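Local atomic coordinates of glucosidase (Croceicoccus marinus, PDB entry 5Z3K), a protein that probably hydrolyses O-glycosidic bonds as a beta-glucosidase of glycoside hydrolase family 39. Residues 368-378 against 471-482; 421-430 against 462-472. All blocks are in the same frame, centred on the assembly; numbering follows the deposited sequence.

Contact 1: residues 368-378 against 471-482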
loop_
_atom_site.group_PDB
_atom_site.type_symbol
_atom_site.label_atom_id
_atom_site.label_comp_id
_atom_site.label_asym_id
_atom_site.label_seq_id
_atom_site.Cartn_x
_atom_site.Cartn_y
_atom_site.Cartn_z
ATOM N N ASP A 368 2.368 -7.020 26.076
ATOM C CA ASP A 368 3.718 -6.817 26.599
ATOM C C ASP A 368 4.533 -5.789 25.818
ATOM O O ASP A 368 5.672 -5.502 26.201
ATOM C CB ASP A 368 4.483 -8.149 26.607
ATOM C CG ASP A 368 4.152 -9.010 27.816
ATOM O OD1 ASP A 368 3.635 -8.459 28.816
ATOM O OD2 ASP A 368 4.414 -10.232 27.759
ATOM N N THR A 369 3.995 -5.234 24.736
ATOM C CA THR A 369 4.745 -4.306 23.896
ATOM C C THR A 369 3.851 -3.128 23.537
ATOM O O THR A 369 2.781 -3.328 22.957
ATOM C CB THR A 369 5.246 -4.995 22.619
ATOM O OG1 THR A 369 6.114 -6.088 22.955
ATOM C CG2 THR A 369 5.991 -4.004 21.733
ATOM N N ILE A 370 4.287 -1.913 23.877
ATOM C CA ILE A 370 3.646 -0.667 23.437
ATOM C C ILE A 370 4.509 -0.045 22.344
ATOM O O ILE A 370 5.733 0.046 22.502
ATOM C CB ILE A 370 3.500 0.327 24.606
ATOM C CG1 ILE A 370 3.035 -0.364 25.904
ATOM C CG2 ILE A 370 2.678 1.554 24.188
ATOM C CD1 ILE A 370 1.668 -0.935 25.854
ATOM N N ARG A 371 3.884 0.421 21.253
ATOM C CA ARG A 371 4.603 1.103 20.175
ATOM C C ARG A 371 4.019 2.490 19.951
ATOM O O ARG A 371 2.807 2.629 19.763
ATOM C CB ARG A 371 4.547 0.308 18.872
ATOM C CG ARG A 371 5.328 -0.984 18.953
ATOM C CD ARG A 371 5.417 -1.734 17.620
ATOM N NE ARG A 371 6.279 -2.891 17.828
ATOM C CZ ARG A 371 5.990 -4.138 17.474
ATOM N NH1 ARG A 371 4.852 -4.424 16.846
ATOM N NH2 ARG A 371 6.864 -5.101 17.742
ATOM N N ILE A 372 4.881 3.506 19.945
ATOM C CA ILE A 372 4.458 4.890 19.723
ATOM C C ILE A 372 5.263 5.436 18.555
ATOM O O ILE A 372 6.493 5.570 18.642
ATOM C CB ILE A 372 4.626 5.775 20.968
ATOM C CG1 ILE A 372 3.811 5.234 22.151
ATOM C CG2 ILE A 372 4.200 7.202 20.630
ATOM C CD1 ILE A 372 4.682 4.684 23.302
ATOM N N LEU A 373 4.574 5.735 17.461
ATOM C CA LEU A 373 5.185 6.172 16.215
ATOM C C LEU A 373 4.951 7.665 16.052
ATOM O O LEU A 373 3.825 8.131 16.230
ATOM C CB LEU A 373 4.572 5.412 15.037
ATOM C CG LEU A 373 5.096 5.809 13.664
ATOM C CD1 LEU A 373 6.540 5.281 13.485
ATOM C CD2 LEU A 373 4.204 5.253 12.589
ATOM N N ILE A 374 6.008 8.408 15.729
ATOM C CA ILE A 374 5.952 9.856 15.592
ATOM C C ILE A 374 6.661 10.255 14.310
ATOM O O ILE A 374 7.828 9.902 14.111
ATOM C CB ILE A 374 6.618 10.572 16.785
ATOM C CG1 ILE A 374 6.017 10.121 18.116
ATOM C CG2 ILE A 374 6.544 12.092 16.594
ATOM C CD1 ILE A 374 6.887 10.493 19.315
ATOM N N SER A 375 5.982 11.021 13.460
ATOM C CA SER A 375 6.626 11.608 12.288
ATOM C C SER A 375 6.505 13.117 12.358
ATOM O O SER A 375 5.421 13.644 12.636
ATOM C CB SER A 375 6.026 11.102 10.976
ATOM O OG SER A 375 6.702 11.682 9.858
ATOM N N ASN A 376 7.615 13.801 12.107
ATOM C CA ASN A 376 7.660 15.256 12.023
ATOM C C ASN A 376 7.910 15.609 10.560
ATOM O O ASN A 376 9.056 15.621 10.101
ATOM C CB ASN A 376 8.752 15.813 12.946
ATOM C CG ASN A 376 8.640 17.310 13.138
ATOM O OD1 ASN A 376 7.680 17.935 12.681
ATOM N ND2 ASN A 376 9.612 17.894 13.824
ATOM N N TYR A 377 6.832 15.879 9.825
ATOM C CA TYR A 377 6.889 16.144 8.395
ATOM C C TYR A 377 6.382 17.550 8.097
ATOM O O TYR A 377 5.344 17.965 8.618
ATOM C CB TYR A 377 6.049 15.123 7.600
ATOM C CG TYR A 377 5.988 15.489 6.136
ATOM C CD1 TYR A 377 7.040 15.171 5.284
ATOM C CD2 TYR A 377 4.923 16.215 5.618
ATOM C CE1 TYR A 377 7.014 15.531 3.960
ATOM C CE2 TYR A 377 4.896 16.595 4.289
ATOM C CZ TYR A 377 5.950 16.246 3.468
ATOM O OH TYR A 377 5.929 16.607 2.139
ATOM N N ALA A 378 7.080 18.265 7.215
ATOM C CA ALA A 378 6.695 19.622 6.835
ATOM C C ALA A 378 6.401 19.670 5.341
ATOM O O ALA A 378 7.265 19.326 4.527
ATOM C CB ALA A 378 7.797 20.623 7.198
ATOM N N ALA A 471 13.971 16.844 14.648
ATOM C CA ALA A 471 13.769 17.894 13.662
ATOM C C ALA A 471 12.809 17.424 12.579
ATOM O O ALA A 471 12.518 16.230 12.437
ATOM C CB ALA A 471 15.092 18.315 13.028
ATOM N N VAL A 472 12.330 18.383 11.784
ATOM C CA VAL A 472 11.458 18.028 10.670
ATOM C C VAL A 472 12.158 17.024 9.761
ATOM O O VAL A 472 13.395 16.980 9.670
ATOM C CB VAL A 472 11.011 19.262 9.867
ATOM C CG1 VAL A 472 9.974 20.029 10.658
ATOM C CG2 VAL A 472 12.191 20.149 9.532
ATOM N N SER A 473 11.350 16.201 9.091
ATOM C CA SER A 473 11.817 15.109 8.232
ATOM C C SER A 473 12.500 14.015 9.052
ATOM O O SER A 473 13.556 13.497 8.673
ATOM C CB SER A 473 12.730 15.615 7.110
ATOM O OG SER A 473 12.102 16.656 6.366
ATOM N N GLY A 474 11.893 13.665 10.178
ATOM C CA GLY A 474 12.368 12.563 10.995
ATOM C C GLY A 474 11.203 11.734 11.490
ATOM O O GLY A 474 10.079 12.227 11.638
ATOM N N VAL A 475 11.484 10.453 11.733
ATOM C CA VAL A 475 10.502 9.462 12.157
ATOM C C VAL A 475 11.073 8.708 13.351
ATOM O O VAL A 475 12.232 8.275 13.321
ATOM C CB VAL A 475 10.147 8.482 11.013
ATOM C CG1 VAL A 475 9.120 7.449 11.482
ATOM C CG2 VAL A 475 9.620 9.250 9.798
ATOM N N GLU A 476 10.295 8.620 14.424
ATOM C CA GLU A 476 10.750 7.928 15.621
ATOM C C GLU A 476 9.748 6.924 16.186
ATOM O O GLU A 476 8.560 7.219 16.316
ATOM C CB GLU A 476 11.134 8.941 16.705
ATOM C CG GLU A 476 11.882 8.336 17.882
ATOM C CD GLU A 476 12.965 9.253 18.415
ATOM O OE1 GLU A 476 12.718 9.941 19.429
ATOM O OE2 GLU A 476 14.063 9.287 17.823
ATOM N N LEU A 477 10.244 5.738 16.518
ATOM C CA LEU A 477 9.428 4.697 17.131
ATOM C C LEU A 477 9.926 4.511 18.549
ATOM O O LEU A 477 11.109 4.237 18.757
ATOM C CB LEU A 477 9.511 3.371 16.369
ATOM C CG LEU A 477 8.756 2.206 17.014
ATOM C CD1 LEU A 477 7.261 2.494 17.003
ATOM C CD2 LEU A 477 9.044 0.896 16.257
ATOM N N ILE A 478 9.037 4.684 19.511
ATOM C CA ILE A 478 9.327 4.413 20.907
ATOM C C ILE A 478 8.670 3.093 21.241
ATOM O O ILE A 478 7.457 2.937 21.058
ATOM C CB ILE A 478 8.803 5.528 21.828
ATOM C CG1 ILE A 478 9.362 6.886 21.402
ATOM C CG2 ILE A 478 9.095 5.182 23.296
ATOM C CD1 ILE A 478 10.881 6.931 21.304
ATOM N N GLU A 479 9.455 2.149 21.741
ATOM C CA GLU A 479 8.957 0.825 22.074
ATOM C C GLU A 479 9.150 0.598 23.565
ATOM O O GLU A 479 10.278 0.675 24.061
ATOM C CB GLU A 479 9.693 -0.246 21.266
ATOM C CG GLU A 479 8.971 -1.558 21.227
ATOM C CD GLU A 479 9.467 -2.428 20.092
ATOM O OE1 GLU A 479 8.932 -2.322 18.963
ATOM O OE2 GLU A 479 10.421 -3.189 20.341
ATOM N N ILE A 480 8.059 0.320 24.275
ATOM C CA ILE A 480 8.097 0.024 25.708
ATOM C C ILE A 480 7.667 -1.420 25.917
ATOM O O ILE A 480 6.608 -1.833 25.432
ATOM C CB ILE A 480 7.201 0.981 26.511
ATOM C CG1 ILE A 480 7.539 2.423 26.161
ATOM C CG2 ILE A 480 7.387 0.758 28.008
ATOM C CD1 ILE A 480 6.512 3.383 26.607
ATOM N N THR A 481 8.489 -2.196 26.626
ATOM C CA THR A 481 8.205 -3.611 26.816
ATOM C C THR A 481 8.283 -3.999 28.283
ATOM O O THR A 481 9.022 -3.398 29.069
ATOM C CB THR A 481 9.167 -4.486 26.026
ATOM O OG1 THR A 481 10.516 -4.113 26.362
ATOM C CG2 THR A 481 8.933 -4.281 24.543
ATOM N N ARG A 482 7.508 -5.018 28.639
ATOM C CA ARG A 482 7.635 -5.608 29.961
ATOM C C ARG A 482 8.949 -6.374 30.041
ATOM O O ARG A 482 9.326 -7.084 29.102
ATOM C CB ARG A 482 6.459 -6.540 30.254
ATOM C CG ARG A 482 6.494 -7.157 31.649
ATOM C CD ARG A 482 5.300 -8.056 31.888
ATOM N NE ARG A 482 5.220 -9.121 30.899
ATOM C CZ ARG A 482 5.879 -10.271 30.988
ATOM N NH1 ARG A 482 6.669 -10.508 32.029
ATOM N NH2 ARG A 482 5.746 -11.184 30.035
HETATM O O HOH W 1 9.359 -5.768 19.525
HETATM O O HOH W 2 9.610 17.105 6.119
#
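Arg371 keeps its chain extended from CG to NE (chi2 -174°, chi3 176°) and runs alongside Glu479, whose CG stands anti to the backbone N. Arg371 NE therefore meets Glu479 OE1 at 2.9 Å in a salt bridge. The carboxylate lies near the guanidinium plane, but OE1 is approached from above its own plane. A water joins Arg371 NH2 to Glu479 OE2, and Arg371 NH1 bonds to the carbonyl of Gln339. At one end of the pair, Arg482 bends at chi3 and grips Asp368 side-on, NE to OD1 at 2.7 Å and NH2 to OD2 at 2.8 Å. The two planes are turned 54° apart. Strands 369-376 and 474-482 are antiparallel neighbours in the beta-sandwich domain beside the TIM barrel. One face, with Leu373 and Leu477, packs on helix 329-341. On the other, Ile372 CD1 touches Ile480 CD1 at 4.0 Å. The pairing ends in a G1 beta bulge, where Ser473 and Gly474 both face Asn376. Ser473 N lies 2.6 Å from Asn376 O, while the bond from Gly474 N to the same oxygen is weak. Asn376 ND2 turns to the carbonyls of Leu470 and Tyr421.

Contact 2: residues 421-430 against 462-472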
loop_
_atom_site.group_PDB
_atom_site.type_symbol
_atom_site.label_atom_id
_atom_site.label_comp_id
_atom_site.label_asym_id
_atom_site.label_seq_id
_atom_site.Cartn_x
_atom_site.Cartn_y
_atom_site.Cartn_z
ATOM N N TYR A 421 8.045 22.120 15.193
ATOM C CA TYR A 421 8.639 21.483 16.363
ATOM C C TYR A 421 10.063 21.023 16.079
ATOM O O TYR A 421 10.367 20.502 15.001
ATOM C CB TYR A 421 7.824 20.271 16.802
ATOM C CG TYR A 421 6.423 20.579 17.265
ATOM C CD1 TYR A 421 6.198 21.439 18.331
ATOM C CD2 TYR A 421 5.328 19.980 16.656
ATOM C CE1 TYR A 421 4.919 21.709 18.773
ATOM C CE2 TYR A 421 4.041 20.248 17.090
ATOM C CZ TYR A 421 3.848 21.118 18.144
ATOM O OH TYR A 421 2.575 21.375 18.573
ATOM N N SER A 422 10.929 21.205 17.066
ATOM C CA SER A 422 12.281 20.676 17.035
ATOM C C SER A 422 12.435 19.459 17.932
ATOM O O SER A 422 13.501 18.835 17.935
ATOM C CB SER A 422 13.276 21.762 17.449
ATOM O OG SER A 422 13.088 22.120 18.806
ATOM N N GLY A 423 11.398 19.102 18.680
ATOM C CA GLY A 423 11.463 17.940 19.544
ATOM C C GLY A 423 10.123 17.715 20.207
ATOM O O GLY A 423 9.136 18.395 19.917
ATOM N N TYR A 424 10.099 16.739 21.109
ATOM C CA TYR A 424 8.861 16.327 21.748
ATOM C C TYR A 424 9.171 15.855 23.158
ATOM O O TYR A 424 10.289 15.434 23.469
ATOM C CB TYR A 424 8.157 15.204 20.951
ATOM C CG TYR A 424 8.917 13.896 21.006
ATOM C CD1 TYR A 424 8.704 12.984 22.037
ATOM C CD2 TYR A 424 9.886 13.589 20.050
ATOM C CE1 TYR A 424 9.424 11.805 22.110
ATOM C CE2 TYR A 424 10.596 12.404 20.111
ATOM C CZ TYR A 424 10.362 11.519 21.140
ATOM O OH TYR A 424 11.081 10.345 21.213
ATOM N N THR A 425 8.163 15.910 24.011
ATOM C CA THR A 425 8.178 15.120 25.229
ATOM C C THR A 425 6.892 14.310 25.249
ATOM O O THR A 425 5.860 14.771 24.766
ATOM C CB THR A 425 8.335 15.981 26.494
ATOM O OG1 THR A 425 8.370 15.124 27.642
ATOM C CG2 THR A 425 7.180 16.969 26.621
ATOM N N LEU A 426 6.978 13.080 25.760
ATOM C CA LEU A 426 5.918 12.091 25.618
ATOM C C LEU A 426 5.709 11.407 26.960
ATOM O O LEU A 426 6.639 10.797 27.487
ATOM C CB LEU A 426 6.288 11.053 24.544
ATOM C CG LEU A 426 5.514 9.729 24.556
ATOM C CD1 LEU A 426 4.029 9.962 24.228
ATOM C CD2 LEU A 426 6.134 8.715 23.577
ATOM N N GLU A 427 4.499 11.484 27.512
ATOM C CA GLU A 427 4.206 10.832 28.785
ATOM C C GLU A 427 3.294 9.634 28.546
ATOM O O GLU A 427 2.167 9.790 28.057
ATOM C CB GLU A 427 3.564 11.800 29.777
ATOM C CG GLU A 427 3.188 11.133 31.098
ATOM C CD GLU A 427 3.105 12.103 32.267
ATOM O OE1 GLU A 427 3.507 13.279 32.123
ATOM O OE2 GLU A 427 2.644 11.675 33.343
ATOM N N ILE A 428 3.772 8.446 28.899
ATOM C CA ILE A 428 3.001 7.220 28.782
ATOM C C ILE A 428 2.596 6.790 30.184
ATOM O O ILE A 428 3.453 6.522 31.028
ATOM C CB ILE A 428 3.792 6.108 28.076
ATOM C CG1 ILE A 428 4.382 6.604 26.752
ATOM C CG2 ILE A 428 2.899 4.917 27.836
ATOM C CD1 ILE A 428 5.882 6.863 26.792
ATOM N N GLY A 429 1.298 6.723 30.434
ATOM C CA GLY A 429 0.821 6.306 31.734
ATOM C C GLY A 429 0.093 4.979 31.692
ATOM O O GLY A 429 -0.265 4.495 30.616
ATOM N N HIS A 430 -0.103 4.380 32.870
ATOM C CA HIS A 430 -0.890 3.158 33.028
ATOM C C HIS A 430 -0.356 2.005 32.177
ATOM O O HIS A 430 -1.117 1.312 31.498
ATOM C CB HIS A 430 -2.363 3.420 32.707
ATOM C CG HIS A 430 -2.972 4.496 33.543
ATOM N ND1 HIS A 430 -3.267 4.322 34.878
ATOM C CD2 HIS A 430 -3.328 5.767 33.241
ATOM C CE1 HIS A 430 -3.790 5.435 35.360
ATOM N NE2 HIS A 430 -3.836 6.328 34.388
ATOM N N SER A 462 4.728 2.518 36.567
ATOM C CA SER A 462 3.705 2.348 35.544
ATOM C C SER A 462 3.641 3.522 34.576
ATOM O O SER A 462 2.865 3.474 33.613
ATOM C CB SER A 462 2.341 2.131 36.195
ATOM O OG SER A 462 2.002 3.243 36.990
ATOM N N SER A 463 4.434 4.567 34.797
ATOM C CA SER A 463 4.515 5.694 33.887
ATOM C C SER A 463 5.947 5.852 33.409
ATOM O O SER A 463 6.899 5.533 34.126
ATOM C CB SER A 463 4.058 7.000 34.545
ATOM O OG SER A 463 2.651 7.033 34.689
ATOM N N VAL A 464 6.091 6.357 32.190
ATOM C CA VAL A 464 7.400 6.650 31.630
ATOM C C VAL A 464 7.291 7.940 30.831
ATOM O O VAL A 464 6.287 8.186 30.148
ATOM C CB VAL A 464 7.920 5.481 30.762
ATOM C CG1 VAL A 464 6.835 5.002 29.830
ATOM C CG2 VAL A 464 9.151 5.903 29.973
ATOM N N THR A 465 8.313 8.780 30.945
ATOM C CA THR A 465 8.426 9.995 30.163
ATOM C C THR A 465 9.618 9.857 29.235
ATOM O O THR A 465 10.705 9.468 29.673
ATOM C CB THR A 465 8.587 11.228 31.053
ATOM O OG1 THR A 465 7.423 11.372 31.862
ATOM C CG2 THR A 465 8.745 12.478 30.207
ATOM N N VAL A 466 9.401 10.159 27.961
ATOM C CA VAL A 466 10.424 10.087 26.930
ATOM C C VAL A 466 10.487 11.444 26.253
ATOM O O VAL A 466 9.449 11.995 25.879
ATOM C CB VAL A 466 10.100 8.990 25.895
ATOM C CG1 VAL A 466 11.019 9.110 24.695
ATOM C CG2 VAL A 466 10.187 7.607 26.539
ATOM N N GLN A 467 11.691 11.976 26.074
ATOM C CA GLN A 467 11.811 13.225 25.332
ATOM C C GLN A 467 13.019 13.149 24.419
ATOM O O GLN A 467 14.017 12.501 24.740
ATOM C CB GLN A 467 11.925 14.450 26.260
ATOM C CG GLN A 467 13.208 14.493 27.084
ATOM C CD GLN A 467 13.420 15.837 27.773
ATOM O OE1 GLN A 467 12.953 16.874 27.297
ATOM N NE2 GLN A 467 14.120 15.822 28.903
ATOM N N ASN A 468 12.919 13.822 23.277
ATOM C CA ASN A 468 14.002 13.795 22.306
ATOM C C ASN A 468 13.897 15.002 21.403
ATOM O O ASN A 468 12.810 15.562 21.207
ATOM C CB ASN A 468 13.983 12.517 21.457
ATOM C CG ASN A 468 14.585 11.338 22.178
ATOM O OD1 ASN A 468 13.869 10.427 22.618
ATOM N ND2 ASN A 468 15.905 11.358 22.341
ATOM N N LYS A 469 15.040 15.402 20.852
ATOM C CA LYS A 469 15.016 16.292 19.703
ATOM C C LYS A 469 14.654 15.472 18.475
ATOM O O LYS A 469 15.112 14.335 18.319
ATOM C CB LYS A 469 16.361 16.993 19.513
ATOM C CG LYS A 469 16.936 17.610 20.790
ATOM C CD LYS A 469 16.175 18.843 21.200
ATOM C CE LYS A 469 17.011 19.736 22.124
ATOM N NZ LYS A 469 16.705 19.501 23.564
ATOM N N LEU A 470 13.802 16.040 17.628
ATOM C CA LEU A 470 13.312 15.342 16.435
ATOM C C LEU A 470 12.969 16.434 15.426
ATOM O O LEU A 470 11.832 16.905 15.378
ATOM C CB LEU A 470 12.110 14.458 16.750
ATOM C CG LEU A 470 11.490 13.724 15.550
ATOM C CD1 LEU A 470 12.433 12.660 14.997
ATOM C CD2 LEU A 470 10.128 13.119 15.903
ATOM N N ALA A 471 13.971 16.844 14.648
ATOM C CA ALA A 471 13.769 17.894 13.662
ATOM C C ALA A 471 12.809 17.424 12.579
ATOM O O ALA A 471 12.518 16.230 12.437
ATOM C CB ALA A 471 15.092 18.315 13.028
ATOM N N VAL A 472 12.330 18.383 11.784
ATOM C CA VAL A 472 11.458 18.028 10.670
ATOM C C VAL A 472 12.158 17.024 9.761
ATOM O O VAL A 472 13.395 16.980 9.670
ATOM C CB VAL A 472 11.011 19.262 9.867
ATOM C CG1 VAL A 472 9.974 20.029 10.658
ATOM C CG2 VAL A 472 12.191 20.149 9.532
HETATM O O HOH W 3 12.512 20.985 13.125
HETATM O O HOH W 4 5.879 13.879 31.692
HETATM O O HOH W 5 1.526 9.211 33.464
HETATM O O HOH W 6 0.476 5.550 35.470
#
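Tyr424 lies alongside Asn468, and both side chains point the same way from an antiparallel pair of strands, 423-429 and 464-469. The pair belongs to the beta-sandwich domain, and strand 464-469 is an outermost strand of its sheet. The ring of Tyr424 takes the position between backbone N and carbonyl carbon (chi1 69°), which folds it back over the neighbouring strand. Asn468 N then sits over the ring centre, 4.0 Å above its plane. Asn468 CB approaches Tyr424 CE2 to 3.6 Å, and the amide plane is turned 51° from the ring. Leu470 CB meets the ring at its edge, near CD2. Val466 lies side by side with the tyrosine, and its CG1 is 3.7 Å from Tyr424 OH. That hydroxyl is hydrogen-bonded to Glu476 OE1. A leucine in place of Tyr424 would probably leave Glu476 without this hydroxyl partner and Asn468 without the ring beneath its backbone N. Further along the same face, Ile428 and Val464 also lie side by side. Val464 CG1 touches both CB and CD1 of Ile428 at 3.7 Å. This face turns inward, toward Ile480 and Val440. The other face is polar and more open to solvent. There Thr425 OG1 crosses to Thr465 CG2 at 3.7 Å. Glu427 reaches the second strand through waters, one shared with Thr465 OG1 and another with Ser463 OG. Gly423 sits where the backbones come close, its CA 3.9 Å from Lys469 CA. Just beyond, Leu470 N bonds to Ser422 O at 2.8 Å, with the donor above the carbonyl plane.

Overall arrangement
Both contacts are antiparallel strand pairs of one mixed sheet, which curls so that they pack against each other with centres about 9 Å apart. They share Ala471 and Val472, part of the link between strands 464-469 and 474-482. Contact 1 lies nearer the chain centre, about 20 Å away, and both its faces are covered over much of their length. Contact 2 is about 29 Å out, and one of its faces is largely exposed. That polar face is bridged by water, whereas contact 1 carries direct salt bridges. The isoleucine-rich face of contact 1 meets the mixed face of contact 2, with Tyr424, Leu426, Ile428 and Val464. There Glu476 of contact 1 also pairs with Arg442 and Arg444 of strand 438-446.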